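Local coordinates for protein SUMO-1 cysteine protease S273R (African swine fever virus pig/Kenya/KEN-50/1950, PDB 6LJ9) that probably acts as a viral cysteine protease, maturing the pp220 and pp62 polyproteins into core-shell proteins and blunting host innate immune responses, at residues 104-109 against 149-154; 87-92 against 165-170; 220-225 against 251-256; 5-10 against 263-268. All blocks are in the same frame, centred on the assembly; numbering follows the deposited sequence.

Contact 1. Residues 104-109 against 149-154; sequences YTKFFN and PCNTFG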
# COMPACT_ATOMS: atom_id res chain seq x y z
N TYR B 104 3.51 3.91 -4.52
CA TYR B 104 3.64 2.66 -3.78
C TYR B 104 4.63 2.91 -2.64
O TYR B 104 5.84 2.81 -2.82
CB TYR B 104 4.10 1.54 -4.70
CG TYR B 104 3.16 1.29 -5.86
CD1 TYR B 104 2.03 0.50 -5.70
CD2 TYR B 104 3.39 1.85 -7.11
CE1 TYR B 104 1.16 0.27 -6.75
CE2 TYR B 104 2.53 1.63 -8.16
CZ TYR B 104 1.42 0.84 -7.98
OH TYR B 104 0.56 0.61 -9.03
N THR B 105 4.09 3.22 -1.45
CA THR B 105 4.90 3.67 -0.33
C THR B 105 5.62 2.53 0.39
O THR B 105 6.42 2.80 1.30
CB THR B 105 4.03 4.43 0.67
OG1 THR B 105 3.00 3.57 1.17
CG2 THR B 105 3.40 5.65 0.00
N LYS B 106 5.36 1.27 0.03
CA LYS B 106 6.11 0.14 0.55
C LYS B 106 7.01 -0.48 -0.51
O LYS B 106 7.36 -1.66 -0.40
CB LYS B 106 5.16 -0.91 1.13
CG LYS B 106 4.39 -0.45 2.36
CD LYS B 106 3.74 -1.63 3.08
CE LYS B 106 2.98 -1.17 4.31
NZ LYS B 106 1.80 -0.32 3.97
N PHE B 107 7.39 0.29 -1.52
CA PHE B 107 8.21 -0.18 -2.63
C PHE B 107 9.59 0.44 -2.55
O PHE B 107 9.72 1.67 -2.42
CB PHE B 107 7.54 0.16 -3.96
CG PHE B 107 8.43 -0.04 -5.16
CD1 PHE B 107 8.84 -1.31 -5.53
CD2 PHE B 107 8.85 1.04 -5.91
CE1 PHE B 107 9.65 -1.50 -6.63
CE2 PHE B 107 9.66 0.86 -7.01
CZ PHE B 107 10.06 -0.41 -7.37
N PHE B 108 10.62 -0.39 -2.63
CA PHE B 108 12.01 0.06 -2.56
C PHE B 108 12.57 0.07 -3.98
O PHE B 108 12.69 -0.98 -4.62
CB PHE B 108 12.83 -0.85 -1.65
CG PHE B 108 14.21 -0.31 -1.35
CD1 PHE B 108 15.26 -0.52 -2.23
CD2 PHE B 108 14.45 0.39 -0.18
CE1 PHE B 108 16.52 -0.04 -1.96
CE2 PHE B 108 15.72 0.88 0.10
CZ PHE B 108 16.75 0.66 -0.80
N ASN B 109 12.92 1.25 -4.47
CA ASN B 109 13.52 1.40 -5.78
C ASN B 109 15.04 1.42 -5.64
O ASN B 109 15.58 2.18 -4.84
CB ASN B 109 13.02 2.67 -6.46
CG ASN B 109 13.19 3.90 -5.60
OD1 ASN B 109 12.57 4.02 -4.54
ND2 ASN B 109 14.04 4.83 -6.04
N PRO B 149 9.86 1.21 5.86
CA PRO B 149 9.73 -0.25 5.69
C PRO B 149 9.10 -0.58 4.34
O PRO B 149 8.03 -0.07 4.00
CB PRO B 149 8.83 -0.67 6.85
CG PRO B 149 8.06 0.57 7.20
CD PRO B 149 9.00 1.71 6.95
N CYS B 150 9.77 -1.43 3.58
CA CYS B 150 9.34 -1.83 2.25
C CYS B 150 9.24 -3.35 2.18
O CYS B 150 10.16 -4.05 2.60
CB CYS B 150 10.31 -1.32 1.18
SG CYS B 150 10.52 0.47 1.14
N ASN B 151 8.11 -3.85 1.67
CA ASN B 151 7.92 -5.27 1.43
C ASN B 151 7.97 -5.63 -0.05
O ASN B 151 7.62 -6.76 -0.42
CB ASN B 151 6.60 -5.74 2.05
CG ASN B 151 5.40 -4.91 1.60
OD1 ASN B 151 5.48 -4.15 0.64
ND2 ASN B 151 4.29 -5.06 2.31
N THR B 152 8.40 -4.70 -0.90
CA THR B 152 8.65 -4.98 -2.30
C THR B 152 9.94 -4.29 -2.73
O THR B 152 10.25 -3.19 -2.26
CB THR B 152 7.50 -4.53 -3.22
OG1 THR B 152 7.11 -3.19 -2.88
CG2 THR B 152 6.30 -5.46 -3.08
N PHE B 153 10.68 -4.95 -3.61
CA PHE B 153 11.95 -4.46 -4.11
C PHE B 153 11.97 -4.59 -5.63
O PHE B 153 11.58 -5.63 -6.17
CB PHE B 153 13.13 -5.23 -3.49
CG PHE B 153 14.48 -4.80 -3.99
CD1 PHE B 153 15.06 -5.43 -5.07
CD2 PHE B 153 15.17 -3.78 -3.36
CE1 PHE B 153 16.31 -5.04 -5.53
CE2 PHE B 153 16.42 -3.39 -3.81
CZ PHE B 153 16.99 -4.02 -4.90
N GLY B 154 12.42 -3.54 -6.31
CA GLY B 154 12.43 -3.55 -7.76
C GLY B 154 13.68 -2.95 -8.36
O GLY B 154 14.19 -1.94 -7.88
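The carbonyl oxygen of Lys106 is gripped twice by Thr152. Thr152 OG1 donates to Lys106 O over 2.9 Å from above the carbonyl plane, 41° out of it, while Thr152 N approaches the same oxygen almost end-on at 3.3 Å. A weak third bond comes from Asn151 N. With chi1 at 47°, Thr152 OG1 sits between its own backbone N and carbonyl carbon, which turns the hydroxyl back to the oxygen and sets it at the edge of the Phe107 ring. From here the chains run as parallel strands: Phe108 N donates to Thr152 O at 2.8 Å, and Gly154 N to Phe108 O at 3.1 Å. This pairing adds strand 107-109 to one edge of the five-stranded mixed sheet, as counted within this chain, of this Ulp1-like protease. On the face carrying Phe107, its CE1 lies 3.5 Å from Gly154 N, and helix 232-244 packs against the ring through Ile240 and Leu244. On the other face the rings of Phe108 and Phe153 run abreast, their planes 18° apart, Phe108 CD1 meeting Phe153 CD2 at 3.5 Å. Cys150 SG adds a sulfur-aromatic contact at the edge of Phe108, 5.4 Å from the ring centroid.

Contact 2. Residues 87-92 against 165-170; sequences LLTNFN and TGKHWV
Leu88 and Trp169 bring their backbones no closer than 8.5 Å between CA atoms, so side chains bridge the gap between the start of helix 90-103 and the run into strand 169-175. Their common target is Leu88 O. Trp169 NE1 donates to Leu88 O at 2.9 Å, with a bent N-H...O angle of 133°, and Lys167 NZ donates to Leu88 O at 3.2 Å. The two donors come from opposite faces of the carbonyl plane, standing 41° and 38° out of it respectively. Lys167 starts with CG anti to its backbone N and then bends at chi3, a course that also lays its CD against Leu87 CD1 at 4.2 Å. Beyond the indole nitrogen, Trp169 CH2 packs 4.0 Å from Asn90 N, in the first turn of the helix. That turn is closed by a capping box: Thr89 N donates to Asn92 OD1 at 2.8 Å, and Asn92 N returns a weak bond to Thr89 OG1. Trp169 also touches Cys232, the inferred nucleophile, while neighbouring His168 turns away from segment 87-92 and bonds Asn187 through NE2. The contact thus lies beside the inferred His168-Asn187-Cys232 site, with asparagine where Ulp1-type proteases usually have aspartate.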
# COMPACT_ATOMS: atom_id res chain seq x y z
N LEU B 87 15.50 3.15 -27.44
CA LEU B 87 15.86 2.35 -26.28
C LEU B 87 15.87 3.19 -25.01
O LEU B 87 16.22 4.37 -25.02
CB LEU B 87 17.23 1.71 -26.48
CG LEU B 87 17.44 0.86 -27.73
CD1 LEU B 87 18.70 0.02 -27.61
CD2 LEU B 87 16.23 -0.02 -28.00
N LEU B 88 15.48 2.56 -23.91
CA LEU B 88 15.47 3.20 -22.61
C LEU B 88 16.89 3.33 -22.06
O LEU B 88 17.71 2.42 -22.22
CB LEU B 88 14.60 2.41 -21.63
CG LEU B 88 13.18 2.92 -21.40
CD1 LEU B 88 12.47 3.20 -22.71
CD2 LEU B 88 12.39 1.93 -20.56
N THR B 89 17.17 4.45 -21.42
CA THR B 89 18.44 4.68 -20.75
C THR B 89 18.29 4.44 -19.25
O THR B 89 17.19 4.24 -18.74
CB THR B 89 18.95 6.10 -21.02
OG1 THR B 89 18.04 7.05 -20.45
CG2 THR B 89 19.05 6.35 -22.52
N ASN B 90 19.42 4.46 -18.55
CA ASN B 90 19.39 4.32 -17.10
C ASN B 90 18.67 5.49 -16.44
O ASN B 90 18.12 5.34 -15.35
CB ASN B 90 20.81 4.19 -16.56
CG ASN B 90 21.81 5.05 -17.31
OD1 ASN B 90 21.43 5.87 -18.15
ND2 ASN B 90 23.09 4.87 -17.01
N PHE B 91 18.67 6.66 -17.09
CA PHE B 91 17.97 7.80 -16.52
C PHE B 91 16.46 7.65 -16.66
O PHE B 91 15.71 8.02 -15.75
CB PHE B 91 18.44 9.09 -17.19
CG PHE B 91 19.92 9.33 -17.08
CD1 PHE B 91 20.48 9.72 -15.87
CD2 PHE B 91 20.75 9.17 -18.17
CE1 PHE B 91 21.84 9.94 -15.76
CE2 PHE B 91 22.11 9.40 -18.07
CZ PHE B 91 22.65 9.78 -16.86
N ASN B 92 16.00 7.12 -17.80
CA ASN B 92 14.56 6.91 -17.98
C ASN B 92 14.02 5.92 -16.96
O ASN B 92 12.90 6.07 -16.46
CB ASN B 92 14.28 6.41 -19.40
CG ASN B 92 14.92 7.28 -20.46
OD1 ASN B 92 15.72 6.80 -21.26
ND2 ASN B 92 14.56 8.56 -20.47
N THR B 165 24.65 -8.95 -27.88
CA THR B 165 24.61 -7.93 -28.93
C THR B 165 24.75 -6.52 -28.36
O THR B 165 25.35 -5.65 -29.00
CB THR B 165 23.31 -8.04 -29.73
OG1 THR B 165 22.19 -8.06 -28.83
CG2 THR B 165 23.31 -9.31 -30.57
N GLY B 166 24.23 -6.29 -27.16
CA GLY B 166 24.35 -4.99 -26.54
C GLY B 166 23.42 -4.78 -25.36
O GLY B 166 23.27 -5.66 -24.51
N LYS B 167 22.80 -3.60 -25.29
CA LYS B 167 21.92 -3.26 -24.18
C LYS B 167 20.69 -4.15 -24.18
O LYS B 167 19.96 -4.22 -25.17
CB LYS B 167 21.52 -1.79 -24.28
CG LYS B 167 20.39 -1.39 -23.34
CD LYS B 167 19.95 0.04 -23.59
CE LYS B 167 21.08 1.02 -23.31
NZ LYS B 167 20.66 2.43 -23.52
N HIS B 168 20.45 -4.82 -23.06
CA HIS B 168 19.26 -5.65 -22.87
C HIS B 168 18.82 -5.52 -21.42
O HIS B 168 19.52 -5.99 -20.52
CB HIS B 168 19.53 -7.11 -23.24
CG HIS B 168 18.31 -7.97 -23.22
ND1 HIS B 168 17.43 -8.04 -24.28
CD2 HIS B 168 17.81 -8.80 -22.27
CE1 HIS B 168 16.44 -8.87 -23.98
NE2 HIS B 168 16.65 -9.34 -22.76
N TRP B 169 17.67 -4.90 -21.21
CA TRP B 169 17.17 -4.69 -19.86
C TRP B 169 16.40 -5.91 -19.37
O TRP B 169 15.60 -6.49 -20.10
CB TRP B 169 16.26 -3.46 -19.81
CG TRP B 169 16.94 -2.18 -20.21
CD1 TRP B 169 16.81 -1.52 -21.39
CD2 TRP B 169 17.85 -1.41 -19.42
NE1 TRP B 169 17.58 -0.38 -21.39
CE2 TRP B 169 18.23 -0.29 -20.19
CE3 TRP B 169 18.38 -1.55 -18.13
CZ2 TRP B 169 19.12 0.67 -19.72
CZ3 TRP B 169 19.26 -0.59 -17.67
CH2 TRP B 169 19.62 0.51 -18.46
N VAL B 170 16.67 -6.29 -18.12
CA VAL B 170 15.90 -7.32 -17.43
C VAL B 170 15.50 -6.78 -16.07
O VAL B 170 16.13 -5.86 -15.53
CB VAL B 170 16.67 -8.65 -17.29
CG1 VAL B 170 17.03 -9.21 -18.65
CG2 VAL B 170 17.91 -8.45 -16.44

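Contact 3. Residues 220-225 against 251-256; sequences VTNIRH and HFISTR
This is a loop-to-helix-end contact, partly buried, in which the segment leaving strand 215-220 packs against the C-terminal end of helix 249-254. It belongs to the Ulp1-type catalytic domain, and residues 220-225 lead from an edge strand of the mixed sheet, as counted within this chain, toward helix 232-244, which begins with the inferred nucleophile Cys232. The evidence is a set of side chains from the loop that seek carbonyl oxygens in the last helical turn. His225 NE2 donates to Phe252 O at 2.9 Å, and that oxygen lies within 1° of the imidazole plane. The ring's other nitrogen, ND1, is bonded to Ile257 N, so both nitrogens are engaged and the ring's rotation is fixed. Ile223 CG2 covers one ring face, 3.5 Å above the centre of His225, whereas Thr255 O lies at its edge.

A water also donates to Phe252 O and accepts from Ile223 N, 3.0 Å from that nitrogen, linking the two backbones. One residue further along the helix, Asn222 ND2 donates to Ile253 O at 3.2 Å, reached because Asn222 CG stands anti to its backbone N (chi1 -173°). Ile223 runs alongside the same carbonyl, CG1 lying 3.2 Å from Ile253 O. At the strand end, Val220 CG1 touches both Phe252 CB and Ile253 CG1. Phe252 then turns its ring away from the loop, into edge-to-face contacts with Tyr239 and Phe186. Across the far end, the extended Arg256 side chain places a guanidinium face toward His225 O, with NH2 2.8 Å from that oxygen but at an angle too poor for a hydrogen bond.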
# COMPACT_ATOMS: atom_id res chain seq x y z
N VAL B 220 11.91 -16.17 -14.17
CA VAL B 220 10.77 -16.03 -15.07
C VAL B 220 11.29 -15.90 -16.49
O VAL B 220 11.28 -14.81 -17.07
CB VAL B 220 9.89 -14.83 -14.67
CG1 VAL B 220 8.58 -14.84 -15.45
CG2 VAL B 220 9.63 -14.83 -13.17
N THR B 221 11.76 -17.01 -17.06
CA THR B 221 12.33 -17.03 -18.40
C THR B 221 11.76 -18.18 -19.23
O THR B 221 12.45 -18.72 -20.10
CB THR B 221 13.86 -17.13 -18.34
OG1 THR B 221 14.23 -18.34 -17.68
CG2 THR B 221 14.45 -15.94 -17.59
N ASN B 222 10.51 -18.56 -18.97
CA ASN B 222 9.93 -19.70 -19.66
C ASN B 222 9.45 -19.33 -21.06
O ASN B 222 9.58 -20.13 -21.99
CB ASN B 222 8.78 -20.28 -18.83
CG ASN B 222 8.24 -21.58 -19.41
OD1 ASN B 222 8.90 -22.62 -19.34
ND2 ASN B 222 7.04 -21.53 -19.96
N ILE B 223 8.91 -18.13 -21.22
CA ILE B 223 8.36 -17.67 -22.49
C ILE B 223 9.28 -16.61 -23.07
O ILE B 223 9.79 -15.75 -22.35
CB ILE B 223 6.93 -17.11 -22.31
CG1 ILE B 223 5.96 -18.23 -21.93
CG2 ILE B 223 6.45 -16.41 -23.58
CD1 ILE B 223 4.52 -17.78 -21.88
N ARG B 224 9.49 -16.68 -24.39
CA ARG B 224 10.15 -15.61 -25.14
C ARG B 224 9.07 -14.62 -25.55
O ARG B 224 8.44 -14.76 -26.60
CB ARG B 224 10.90 -16.18 -26.34
CG ARG B 224 11.51 -15.11 -27.24
CD ARG B 224 12.35 -15.73 -28.34
NE ARG B 224 12.71 -14.76 -29.37
CZ ARG B 224 13.74 -13.92 -29.28
NH1 ARG B 224 14.52 -13.94 -28.20
NH2 ARG B 224 13.99 -13.06 -30.26
N HIS B 225 8.85 -13.61 -24.71
CA HIS B 225 7.81 -12.63 -24.98
C HIS B 225 8.21 -11.69 -26.11
O HIS B 225 7.39 -11.39 -26.99
CB HIS B 225 7.50 -11.83 -23.72
CG HIS B 225 6.97 -12.65 -22.58
ND1 HIS B 225 5.66 -13.07 -22.52
CD2 HIS B 225 7.57 -13.13 -21.47
CE1 HIS B 225 5.48 -13.77 -21.41
NE2 HIS B 225 6.62 -13.82 -20.76
N HIS B 251 1.52 -15.38 -14.54
CA HIS B 251 1.00 -14.84 -15.80
C HIS B 251 2.12 -14.64 -16.81
O HIS B 251 1.95 -14.92 -18.00
CB HIS B 251 0.26 -13.53 -15.55
CG HIS B 251 -0.60 -13.09 -16.70
ND1 HIS B 251 -1.97 -13.18 -16.67
CD2 HIS B 251 -0.28 -12.54 -17.90
CE1 HIS B 251 -2.46 -12.71 -17.81
NE2 HIS B 251 -1.46 -12.32 -18.57
N PHE B 252 3.27 -14.14 -16.35
CA PHE B 252 4.43 -13.98 -17.21
C PHE B 252 5.09 -15.31 -17.56
O PHE B 252 5.96 -15.34 -18.44
CB PHE B 252 5.46 -13.06 -16.54
CG PHE B 252 4.97 -11.66 -16.32
CD1 PHE B 252 4.15 -11.36 -15.24
CD2 PHE B 252 5.34 -10.63 -17.18
CE1 PHE B 252 3.70 -10.07 -15.03
CE2 PHE B 252 4.90 -9.34 -16.97
CZ PHE B 252 4.08 -9.06 -15.90
N ILE B 253 4.70 -16.39 -16.90
CA ILE B 253 5.27 -17.70 -17.17
C ILE B 253 4.47 -18.47 -18.22
O ILE B 253 5.05 -19.23 -19.00
CB ILE B 253 5.39 -18.50 -15.86
CG1 ILE B 253 6.42 -17.86 -14.93
CG2 ILE B 253 5.74 -19.96 -16.12
CD1 ILE B 253 6.64 -18.62 -13.63
N SER B 254 3.15 -18.28 -18.26
CA SER B 254 2.29 -19.12 -19.09
C SER B 254 1.63 -18.40 -20.26
O SER B 254 1.26 -19.07 -21.23
CB SER B 254 1.19 -19.76 -18.22
OG SER B 254 0.47 -18.77 -17.51
N THR B 255 1.47 -17.08 -20.20
CA THR B 255 0.79 -16.33 -21.25
C THR B 255 1.75 -15.30 -21.84
O THR B 255 2.42 -14.58 -21.09
CB THR B 255 -0.46 -15.64 -20.71
OG1 THR B 255 -1.30 -16.61 -20.06
CG2 THR B 255 -1.24 -14.99 -21.84
N ARG B 256 1.79 -15.23 -23.16
CA ARG B 256 2.73 -14.34 -23.84
C ARG B 256 2.22 -12.90 -23.80
O ARG B 256 1.02 -12.64 -23.90
CB ARG B 256 2.95 -14.78 -25.28
CG ARG B 256 3.96 -13.93 -26.03
CD ARG B 256 4.18 -14.38 -27.46
NE ARG B 256 5.18 -13.54 -28.12
CZ ARG B 256 4.90 -12.42 -28.77
NH1 ARG B 256 3.65 -12.00 -28.87
NH2 ARG B 256 5.88 -11.71 -29.33
O HOH W 1 8.25 -16.41 -18.84

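Contact 4. Residues 5-10 against 263-268; sequences EKITSS and YKFRTH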
# COMPACT_ATOMS: atom_id res chain seq x y z
N GLU B 5 -4.83 -3.36 -19.37
CA GLU B 5 -5.99 -2.94 -18.60
C GLU B 5 -5.92 -3.40 -17.15
O GLU B 5 -6.58 -2.80 -16.29
CB GLU B 5 -7.27 -3.46 -19.24
CG GLU B 5 -7.53 -2.96 -20.65
CD GLU B 5 -8.85 -3.46 -21.21
OE1 GLU B 5 -9.61 -4.10 -20.44
OE2 GLU B 5 -9.13 -3.22 -22.40
N LYS B 6 -5.16 -4.46 -16.86
CA LYS B 6 -5.09 -4.98 -15.50
C LYS B 6 -4.45 -3.98 -14.55
O LYS B 6 -5.01 -3.68 -13.48
CB LYS B 6 -4.31 -6.30 -15.48
CG LYS B 6 -5.15 -7.54 -15.72
CD LYS B 6 -4.33 -8.80 -15.46
CE LYS B 6 -5.20 -10.04 -15.41
NZ LYS B 6 -4.41 -11.24 -15.04
N ILE B 7 -3.29 -3.44 -14.91
CA ILE B 7 -2.53 -2.56 -14.03
C ILE B 7 -3.25 -1.23 -13.89
O ILE B 7 -4.21 -0.94 -14.62
CB ILE B 7 -1.09 -2.37 -14.53
CG1 ILE B 7 -1.07 -1.59 -15.84
CG2 ILE B 7 -0.40 -3.72 -14.70
CD1 ILE B 7 0.32 -1.41 -16.42
N THR B 8 -2.79 -0.39 -12.96
CA THR B 8 -3.50 0.81 -12.55
C THR B 8 -3.02 2.08 -13.23
O THR B 8 -3.47 3.17 -12.88
CB THR B 8 -3.41 0.97 -11.03
OG1 THR B 8 -2.03 1.14 -10.65
CG2 THR B 8 -3.97 -0.25 -10.32
N SER B 9 -2.11 1.97 -14.20
CA SER B 9 -1.60 3.14 -14.89
C SER B 9 -2.50 3.54 -16.05
O SER B 9 -3.46 2.84 -16.40
CB SER B 9 -0.17 2.90 -15.38
OG SER B 9 -0.12 1.77 -16.23
N SER B 10 -2.18 4.68 -16.66
CA SER B 10 -2.99 5.25 -17.72
C SER B 10 -2.08 6.03 -18.65
O SER B 10 -0.95 6.36 -18.28
CB SER B 10 -4.10 6.15 -17.16
OG SER B 10 -3.57 7.38 -16.70
N TYR B 263 4.70 -1.53 -26.40
CA TYR B 263 4.86 -0.24 -27.07
C TYR B 263 3.79 0.74 -26.61
O TYR B 263 4.05 1.94 -26.45
CB TYR B 263 4.81 -0.42 -28.58
CG TYR B 263 5.02 0.87 -29.34
CD1 TYR B 263 6.30 1.40 -29.51
CD2 TYR B 263 3.95 1.56 -29.90
CE1 TYR B 263 6.50 2.57 -30.20
CE2 TYR B 263 4.15 2.74 -30.59
CZ TYR B 263 5.43 3.24 -30.74
OH TYR B 263 5.63 4.42 -31.44
N LYS B 264 2.56 0.25 -26.38
CA LYS B 264 1.52 1.10 -25.81
C LYS B 264 1.82 1.44 -24.36
O LYS B 264 1.37 2.48 -23.87
CB LYS B 264 0.16 0.41 -25.92
CG LYS B 264 -0.34 0.25 -27.35
CD LYS B 264 -1.68 -0.47 -27.37
CE LYS B 264 -2.21 -0.60 -28.79
NZ LYS B 264 -3.49 -1.37 -28.84
N PHE B 265 2.58 0.59 -23.66
CA PHE B 265 2.96 0.88 -22.29
C PHE B 265 3.92 2.06 -22.19
O PHE B 265 4.05 2.65 -21.11
CB PHE B 265 3.58 -0.36 -21.64
CG PHE B 265 3.89 -0.20 -20.18
CD1 PHE B 265 2.88 0.07 -19.28
CD2 PHE B 265 5.19 -0.33 -19.72
CE1 PHE B 265 3.16 0.22 -17.93
CE2 PHE B 265 5.47 -0.18 -18.37
CZ PHE B 265 4.45 0.09 -17.48
N ARG B 266 4.59 2.42 -23.29
CA ARG B 266 5.42 3.62 -23.29
C ARG B 266 4.60 4.87 -23.00
O ARG B 266 5.11 5.80 -22.37
CB ARG B 266 6.14 3.76 -24.64
CG ARG B 266 7.19 2.70 -24.91
CD ARG B 266 7.75 2.84 -26.32
NE ARG B 266 8.86 1.92 -26.57
CZ ARG B 266 10.14 2.26 -26.47
NH1 ARG B 266 10.48 3.49 -26.11
NH2 ARG B 266 11.09 1.36 -26.72
N THR B 267 3.35 4.90 -23.45
CA THR B 267 2.48 6.03 -23.16
C THR B 267 2.07 6.08 -21.69
O THR B 267 1.63 7.13 -21.21
CB THR B 267 1.23 6.00 -24.05
OG1 THR B 267 0.40 4.89 -23.67
CG2 THR B 267 1.63 5.84 -25.51
N HIS B 268 2.18 4.96 -20.98
CA HIS B 268 1.95 4.94 -19.54
C HIS B 268 3.17 5.34 -18.73
O HIS B 268 3.04 5.66 -17.55
CB HIS B 268 1.50 3.54 -19.09
CG HIS B 268 0.15 3.14 -19.60
ND1 HIS B 268 -0.78 2.50 -18.81
CD2 HIS B 268 -0.42 3.27 -20.82
CE1 HIS B 268 -1.87 2.26 -19.52
NE2 HIS B 268 -1.67 2.72 -20.74
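The imidazole of His268 has the backbone of Ser10 over one face, Ser10 C standing 3.7 Å above the ring centre, and Ser9 OG at its edge, in plane. Thr267 OG1 also lies at that ring's edge. The Phe265 ring has Ser9 OG near its plane, while Ile7 CD1 approaches it obliquely, 3.6 Å from Phe265 CE1. These rings come from helix 259-269, the last helix of the Ulp1-type protease chain, and the segment they meet follows the short N-terminal helix 3-6; the contact therefore ties the two ends of the chain together.

Its one polar bond across the segments joins Ser9 OG and His268 ND1 at 2.8 Å, and either atom could be the donor. A chi1 of 57° folds Ser9 OG back over its own backbone, toward the imidazole edge. Ser10 N is 3.4 Å from His268 ND1 as well, but its angle is too poor for a hydrogen bond. A weaker backbone approach runs beside the ring, a CA-H...O contact from His268 CA to Ser10 O at 3.5 Å.

The apolar half is carried by Ile7 and Phe265, which meet crosswise. Both reach Phe238 of helix 232-244, which Phe265 meets edge-to-face, and Leu4 of helix 3-6 lies against Phe265 and His268. Helix 259-269 is kinked here: the N atoms of Thr267 and His268 lack bonds to the turn before, although both make shorter-range backbone bonds. Within that stretch, Lys264 O accepts from Thr267 N and also from Thr267 OG1, the hydroxyl lying 2.6 Å away.

Contacts 1 and 2 reach neighbouring strands of the same mixed sheet, 152-158 and 169-175, yet their centres are 22 Å apart, on opposite sides of the chain's centre. Contact 2 lies at the inferred active site: it holds His168, the probable catalytic histidine, and the side chain of Trp169 is about 4 Å from that of Cys232, the inferred nucleophile. Contact 3 borders the site, with Arg224 about 7 Å from His168 between side chains, whereas contact 1 is remote from it. Contact 4 encloses the other three along the sequence and touches each, through Thr8 against Tyr104, Arg266 against Leu88 and Lys6 against His251. Its own Phe265 side chain stays about 11 Å from that of Cys232.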